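Local coordinates for protein exodeoxyribonuclease 10 (Escherichia coli, PDB 4FZX) that degrades single-stranded and double-stranded DNA in the 3' to 5' direction as a distributive, magnesium-dependent DEDDh exonuclease of the DnaQ family, at residues 77-82 and 94-99; 1-6 and 19-24. One frame throughout, in Å; residues are numbered along the deposited sequence.

Both contacts belong to one mixed sheet and are largely buried, each with a single exposed residue, Glu-95 in contact 1 and Met-1 in contact 2. Strands 2-9 and 76-79 are neighbours in that sheet, so the two meet directly: Val-78 N lies 2.8 Å from Arg-3 O, probably hydrogen-bonded. Contact 1 pairs parallel strands at the sheet's edge; its chemistry is aromatic and apolar until the strands end, where His-80 pairs with Thr-99 and Asn-81 reaches the DNA. Contact 2 is the antiparallel hairpin further in, carrying a salt bridge on one face and, on the other, an aspartate that binds two sodium ions.

Contact 1: residues 77-82 and 94-99; sequences YVAHNA and GEWICT. With nucleotides of chain A.
The indole of Trp-96 takes Tyr-77 CB on one face, a CH-pi contact 3.9 Å from the centroid of its six-membered ring. Ala-79 CB meets the rim of the same ring, 3.8 Å from Trp-96 CZ3, and Ala-82 CB comes in obliquely by CE3. Tyr-77's own ring has Gly-94 CA at its edge, and its plane is turned 46° from the indole, neither stacked nor edge-on; its hydroxyl reaches beyond to the backbone of Tyr-71. On the other sheet face Val-78 CG2 packs on Ile-97 CB, while Val-78 CG1 meets Thr-99 CG2.

Thr-99 OG1 lies at the edge of the His-80 ring, close to its plane, and hydrogen-bonds His-80 ND1 at 3.0 Å; NE2 is taken by the carbonyl of Tyr-112. CG anti to the backbone N (chi1 -166°), together with a chi2 of 78°, leaves the ND1 edge next to that hydroxyl. A leucine in place of His-80 would probably leave both Thr-99 OG1 and the Tyr-112 carbonyl without this partner. One residue on, Asn-81 ND2 gives a straight bond of 2.9 Å to O4' of DA16 of chain A. Cys-98 SG accepts from Ala-82 N at 3.4 Å and also caps the start of helix 99-106.

Four backbone bonds tie the strands, beginning with Tyr-77 N to Glu-95 O and ending with Thr-99 N to Ala-79 O. Parallel strands joined through helix 82-88 make this a beta-alpha-beta unit of the RNase H-like exonuclease fold, in which the turn after strand 76-79 brings Asn-81 to the DNA.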
loop_
_atom_site.group_PDB
_atom_site.type_symbol
_atom_site.label_atom_id
_atom_site.label_comp_id
_atom_site.label_asym_id
_atom_site.label_seq_id
_atom_site.Cartn_x
_atom_site.Cartn_y
_atom_site.Cartn_z
ATOM N N TYR C 77 -21.857 22.826 0.081
ATOM C CA TYR C 77 -23.067 22.098 -0.280
ATOM C C TYR C 77 -22.808 20.615 -0.131
ATOM O O TYR C 77 -21.749 20.115 -0.548
ATOM C CB TYR C 77 -23.478 22.421 -1.708
ATOM C CG TYR C 77 -23.965 23.825 -1.844
ATOM C CD1 TYR C 77 -25.307 24.128 -1.664
ATOM C CD2 TYR C 77 -23.072 24.875 -2.040
ATOM C CE1 TYR C 77 -25.747 25.437 -1.679
ATOM C CE2 TYR C 77 -23.505 26.185 -2.070
ATOM C CZ TYR C 77 -24.840 26.463 -1.865
ATOM O OH TYR C 77 -25.286 27.756 -1.947
ATOM N N VAL C 78 -23.732 19.937 0.540
ATOM C CA VAL C 78 -23.559 18.536 0.893
ATOM C C VAL C 78 -24.677 17.737 0.201
ATOM O O VAL C 78 -25.842 18.145 0.209
ATOM C CB VAL C 78 -23.644 18.316 2.438
ATOM C CG1 VAL C 78 -23.441 16.847 2.789
ATOM C CG2 VAL C 78 -22.604 19.194 3.191
ATOM N N ALA C 79 -24.322 16.625 -0.422
ATOM C CA ALA C 79 -25.322 15.775 -1.035
ATOM C C ALA C 79 -24.868 14.341 -0.977
ATOM O O ALA C 79 -23.674 14.073 -0.888
ATOM C CB ALA C 79 -25.591 16.203 -2.483
ATOM N N HIS C 80 -25.825 13.411 -0.994
ATOM C CA HIS C 80 -25.481 12.003 -1.032
ATOM C C HIS C 80 -25.262 11.523 -2.459
ATOM O O HIS C 80 -26.207 11.381 -3.226
ATOM C CB HIS C 80 -26.530 11.160 -0.314
ATOM C CG HIS C 80 -26.069 9.764 -0.021
ATOM N ND1 HIS C 80 -25.226 9.471 1.028
ATOM C CD2 HIS C 80 -26.199 8.616 -0.731
ATOM C CE1 HIS C 80 -24.917 8.188 0.994
ATOM N NE2 HIS C 80 -25.472 7.653 -0.080
ATOM N N ASN C 81 -24.010 11.244 -2.800
ATOM C CA ASN C 81 -23.576 11.190 -4.208
ATOM C C ASN C 81 -23.669 12.542 -4.912
ATOM O O ASN C 81 -24.452 12.718 -5.850
ATOM C CB ASN C 81 -24.333 10.134 -5.011
ATOM C CG ASN C 81 -23.582 9.726 -6.295
ATOM O OD1 ASN C 81 -22.384 9.978 -6.429
ATOM N ND2 ASN C 81 -24.281 9.100 -7.223
ATOM N N ALA C 82 -22.866 13.489 -4.440
ATOM C CA ALA C 82 -22.955 14.889 -4.849
ATOM C C ALA C 82 -22.634 15.069 -6.338
ATOM O O ALA C 82 -23.057 16.027 -6.953
ATOM C CB ALA C 82 -22.018 15.732 -3.994
ATOM N N GLY C 94 -20.619 27.239 -4.094
ATOM C CA GLY C 94 -19.807 26.744 -2.976
ATOM C C GLY C 94 -18.904 25.591 -3.351
ATOM O O GLY C 94 -18.545 25.425 -4.508
ATOM N N GLU C 95 -18.520 24.803 -2.359
ATOM C CA GLU C 95 -17.759 23.577 -2.592
ATOM C C GLU C 95 -18.619 22.372 -2.171
ATOM O O GLU C 95 -19.418 22.465 -1.247
ATOM C CB GLU C 95 -16.456 23.611 -1.777
ATOM C CG GLU C 95 -15.271 22.922 -2.439
ATOM C CD GLU C 95 -14.666 23.747 -3.577
ATOM O OE1 GLU C 95 -14.054 23.143 -4.485
ATOM O OE2 GLU C 95 -14.820 24.992 -3.574
ATOM N N TRP C 96 -18.458 21.254 -2.865
ATOM C CA TRP C 96 -19.312 20.106 -2.644
ATOM C C TRP C 96 -18.695 19.116 -1.674
ATOM O O TRP C 96 -17.478 18.868 -1.686
ATOM C CB TRP C 96 -19.650 19.410 -3.955
ATOM C CG TRP C 96 -20.651 20.138 -4.775
ATOM C CD1 TRP C 96 -20.391 21.031 -5.782
ATOM C CD2 TRP C 96 -22.082 20.042 -4.680
ATOM N NE1 TRP C 96 -21.571 21.487 -6.320
ATOM C CE2 TRP C 96 -22.623 20.920 -5.644
ATOM C CE3 TRP C 96 -22.959 19.309 -3.866
ATOM C CZ2 TRP C 96 -24.000 21.059 -5.839
ATOM C CZ3 TRP C 96 -24.328 19.473 -4.040
ATOM C CH2 TRP C 96 -24.834 20.320 -5.033
ATOM N N ILE C 97 -19.547 18.560 -0.823
ATOM C CA ILE C 97 -19.179 17.446 0.028
ATOM C C ILE C 97 -20.116 16.275 -0.256
ATOM O O ILE C 97 -21.336 16.455 -0.388
ATOM C CB ILE C 97 -19.231 17.844 1.502
ATOM C CG1 ILE C 97 -18.055 18.777 1.826
ATOM C CG2 ILE C 97 -19.208 16.619 2.399
ATOM C CD1 ILE C 97 -18.229 19.578 3.122
ATOM N N CYS C 98 -19.535 15.095 -0.454
ATOM C CA CYS C 98 -20.328 13.906 -0.737
ATOM C C CYS C 98 -20.381 12.963 0.465
ATOM O O CYS C 98 -19.361 12.448 0.885
ATOM C CB CYS C 98 -19.767 13.174 -1.950
ATOM S SG CYS C 98 -20.772 11.761 -2.433
ATOM N N THR C 99 -21.568 12.750 1.027
ATOM C CA THR C 99 -21.701 11.840 2.167
ATOM C C THR C 99 -21.534 10.379 1.783
ATOM O O THR C 99 -21.226 9.539 2.629
ATOM C CB THR C 99 -23.009 12.021 2.925
ATOM O OG1 THR C 99 -24.117 12.022 2.011
ATOM C CG2 THR C 99 -22.983 13.307 3.739
ATOM P P DA A 16 -28.485 5.971 -3.771
ATOM O OP1 DA A 16 -28.739 6.628 -2.473
ATOM O OP2 DA A 16 -29.304 4.831 -4.273
ATOM O "O5'" DA A 16 -28.471 7.116 -4.896
ATOM C "C5'" DA A 16 -27.810 8.345 -4.674
ATOM C "C4'" DA A 16 -28.060 9.295 -5.842
ATOM O "O4'" DA A 16 -27.206 8.903 -6.955
ATOM C "C3'" DA A 16 -29.489 9.269 -6.398
ATOM O "O3'" DA A 16 -30.309 10.264 -5.735
ATOM C "C2'" DA A 16 -29.278 9.587 -7.882
ATOM C "C1'" DA A 16 -27.920 8.956 -8.162
ATOM N N9 DA A 16 -28.055 7.619 -8.690
ATOM C C8 DA A 16 -28.781 6.595 -8.177
ATOM N N7 DA A 16 -28.789 5.529 -8.935
ATOM C C5 DA A 16 -28.006 5.886 -10.007
ATOM C C6 DA A 16 -27.645 5.193 -11.169
ATOM N N6 DA A 16 -28.020 3.937 -11.425
ATOM N N1 DA A 16 -26.894 5.853 -12.065
ATOM C C2 DA A 16 -26.535 7.123 -11.801
ATOM N N3 DA A 16 -26.826 7.886 -10.744
ATOM C C4 DA A 16 -27.567 7.181 -9.882
#

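Contact 2: residues 1-6 and 19-24; sequences MLRIID and IASVDV. With NA (sodium ion), chain G; NA (sodium ion), chain E.
Arg-3 and Asp-23 run alongside each other in the same direction, their guanidinium and carboxylate planes only 15° apart. They form a bidentate salt bridge: Arg-3 NE to Asp-23 OD1 at 2.8 Å, Arg-3 NH2 to Asp-23 OD2 at 3.0 Å, both nearly straight and both on syn sides of the carboxylate. Arg-3 leaves the strand extended, CG anti to the backbone N, then bends at chi3 (-68°), which turns the guanidinium edge to the acid. Two further partners keep this pair in place, Asn-31 at Asp-23 OD2 and the carbonyl of Tyr-71 at Arg-3 NH1. Met-1, a selenomethionine, crosses Asp-23 at a slant and sets SE 3.6 Å from Asp-23 CG.

On the opposite face Ile-4 CD1 is pressed to 3.5 Å from Val-24 CG2, tighter than usual for carbons, and Ile-4 CB packs on Val-22 CG2. Further along that face Asp-6 turns its carboxylate to the metals: Asp-6 OD1 binds one sodium ion at 2.4 Å, whose shell includes three waters, and OD2 the other at 2.9 Å. With Glu-8, Asp-139 and DNA phosphate oxygen it makes up the metal site of a DEDDh exonuclease, occupied here by sodium where magnesium is the natural cofactor.

Backbone bonds join Leu-2 with Val-24 and Asp-6 with Ala-20 in both directions, and Ile-4 N with Val-22 O, making strands 2-9 and 16-25 a beta hairpin. In the sheet, strand 76-79 flanks 2-9 on its far side and strand 28-36 flanks 16-25, while helix 136-154 covers the face of Leu-2, Asp-6 and Ala-20.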
loop_
_atom_site.group_PDB
_atom_site.type_symbol
_atom_site.label_atom_id
_atom_site.label_comp_id
_atom_site.label_asym_id
_atom_site.label_seq_id
_atom_site.Cartn_x
_atom_site.Cartn_y
_atom_site.Cartn_z
HETATM N N MSE C 1 -21.272 26.279 8.823
HETATM C CA MSE C 1 -22.612 25.859 8.336
HETATM C C MSE C 1 -22.496 25.075 7.030
HETATM O O MSE C 1 -21.909 25.547 6.053
HETATM C CB MSE C 1 -23.511 27.074 8.131
HETATM C CG MSE C 1 -24.938 26.714 7.750
HETATM SE SE MSE C 1 -25.194 26.597 5.808
HETATM C CE MSE C 1 -25.564 28.496 5.449
ATOM N N LEU C 2 -23.101 23.891 7.006
ATOM C CA LEU C 2 -23.163 23.101 5.794
ATOM C C LEU C 2 -24.593 23.035 5.293
ATOM O O LEU C 2 -25.527 22.844 6.076
ATOM C CB LEU C 2 -22.625 21.707 6.076
ATOM C CG LEU C 2 -21.264 21.777 6.770
ATOM C CD1 LEU C 2 -21.239 20.911 8.019
ATOM C CD2 LEU C 2 -20.180 21.368 5.798
ATOM N N ARG C 3 -24.777 23.288 4.007
ATOM C CA ARG C 3 -26.101 23.216 3.424
ATOM C C ARG C 3 -26.306 21.878 2.713
ATOM O O ARG C 3 -25.596 21.556 1.768
ATOM C CB ARG C 3 -26.330 24.372 2.469
ATOM C CG ARG C 3 -27.693 24.382 1.837
ATOM C CD ARG C 3 -28.051 25.768 1.392
ATOM N NE ARG C 3 -28.254 26.634 2.547
ATOM C CZ ARG C 3 -28.334 27.959 2.489
ATOM N NH1 ARG C 3 -28.215 28.592 1.321
ATOM N NH2 ARG C 3 -28.560 28.650 3.601
ATOM N N ILE C 4 -27.215 21.070 3.244
ATOM C CA ILE C 4 -27.524 19.791 2.645
ATOM C C ILE C 4 -28.552 20.033 1.560
ATOM O O ILE C 4 -29.508 20.769 1.778
ATOM C CB ILE C 4 -28.096 18.785 3.693
ATOM C CG1 ILE C 4 -27.002 18.350 4.671
ATOM C CG2 ILE C 4 -28.727 17.565 2.992
ATOM C CD1 ILE C 4 -26.381 19.512 5.458
ATOM N N ILE C 5 -28.301 19.470 0.377
ATOM C CA ILE C 5 -29.154 19.654 -0.800
ATOM C C ILE C 5 -29.665 18.297 -1.281
ATOM O O ILE C 5 -28.915 17.320 -1.317
ATOM C CB ILE C 5 -28.364 20.294 -1.991
ATOM C CG1 ILE C 5 -28.151 21.782 -1.767
ATOM C CG2 ILE C 5 -29.153 20.136 -3.309
ATOM C CD1 ILE C 5 -29.108 22.640 -2.574
ATOM N N ASP C 6 -30.921 18.259 -1.718
ATOM C CA ASP C 6 -31.424 17.122 -2.477
ATOM C C ASP C 6 -32.326 17.570 -3.616
ATOM O O ASP C 6 -33.043 18.565 -3.503
ATOM C CB ASP C 6 -32.164 16.127 -1.576
ATOM C CG ASP C 6 -32.583 14.855 -2.321
ATOM O OD1 ASP C 6 -31.719 13.998 -2.589
ATOM O OD2 ASP C 6 -33.778 14.701 -2.627
ATOM N N ILE C 19 -36.577 20.450 -5.426
ATOM C CA ILE C 19 -35.321 20.670 -4.743
ATOM C C ILE C 19 -35.604 21.086 -3.308
ATOM O O ILE C 19 -36.665 21.674 -3.006
ATOM C CB ILE C 19 -34.513 21.768 -5.433
ATOM C CG1 ILE C 19 -33.109 21.865 -4.825
ATOM C CG2 ILE C 19 -35.262 23.122 -5.340
ATOM C CD1 ILE C 19 -32.152 22.794 -5.611
ATOM N N ALA C 20 -34.652 20.813 -2.428
ATOM C CA ALA C 20 -34.799 21.146 -1.018
ATOM C C ALA C 20 -33.428 21.246 -0.362
ATOM O O ALA C 20 -32.437 20.730 -0.903
ATOM C CB ALA C 20 -35.635 20.092 -0.321
ATOM N N SER C 21 -33.377 21.875 0.815
ATOM C CA SER C 21 -32.161 21.887 1.625
ATOM C C SER C 21 -32.437 22.061 3.122
ATOM O O SER C 21 -33.478 22.584 3.524
ATOM C CB SER C 21 -31.179 22.972 1.139
ATOM O OG SER C 21 -31.615 24.270 1.493
ATOM N N VAL C 22 -31.483 21.627 3.942
ATOM C CA VAL C 22 -31.422 22.045 5.330
ATOM C C VAL C 22 -29.999 22.480 5.644
ATOM O O VAL C 22 -29.055 22.148 4.911
ATOM C CB VAL C 22 -31.821 20.906 6.275
ATOM C CG1 VAL C 22 -33.318 20.645 6.192
ATOM C CG2 VAL C 22 -31.025 19.639 5.942
ATOM N N ASP C 23 -29.834 23.221 6.733
ATOM C CA ASP C 23 -28.500 23.619 7.151
ATOM C C ASP C 23 -28.142 22.865 8.409
ATOM O O ASP C 23 -28.998 22.633 9.277
ATOM C CB ASP C 23 -28.426 25.141 7.379
ATOM C CG ASP C 23 -28.680 25.946 6.103
ATOM O OD1 ASP C 23 -28.582 25.379 4.997
ATOM O OD2 ASP C 23 -29.030 27.143 6.203
ATOM N N VAL C 24 -26.896 22.417 8.483
ATOM C CA VAL C 24 -26.363 21.857 9.716
ATOM C C VAL C 24 -25.427 22.870 10.365
ATOM O O VAL C 24 -24.455 23.306 9.755
ATOM C CB VAL C 24 -25.635 20.506 9.473
ATOM C CG1 VAL C 24 -24.987 20.002 10.763
ATOM C CG2 VAL C 24 -26.616 19.454 8.920
HETATM NA NA NA G . -33.756 11.814 -2.892
HETATM NA NA NA E . -30.397 12.560 -4.020
HETATM O O HOH W 1 -30.563 11.182 -1.915
HETATM O O HOH W 2 -28.149 13.156 -3.793
HETATM O O HOH W 3 -30.706 14.076 -5.524
HETATM O O HOH W 4 -34.980 9.882 -4.127
#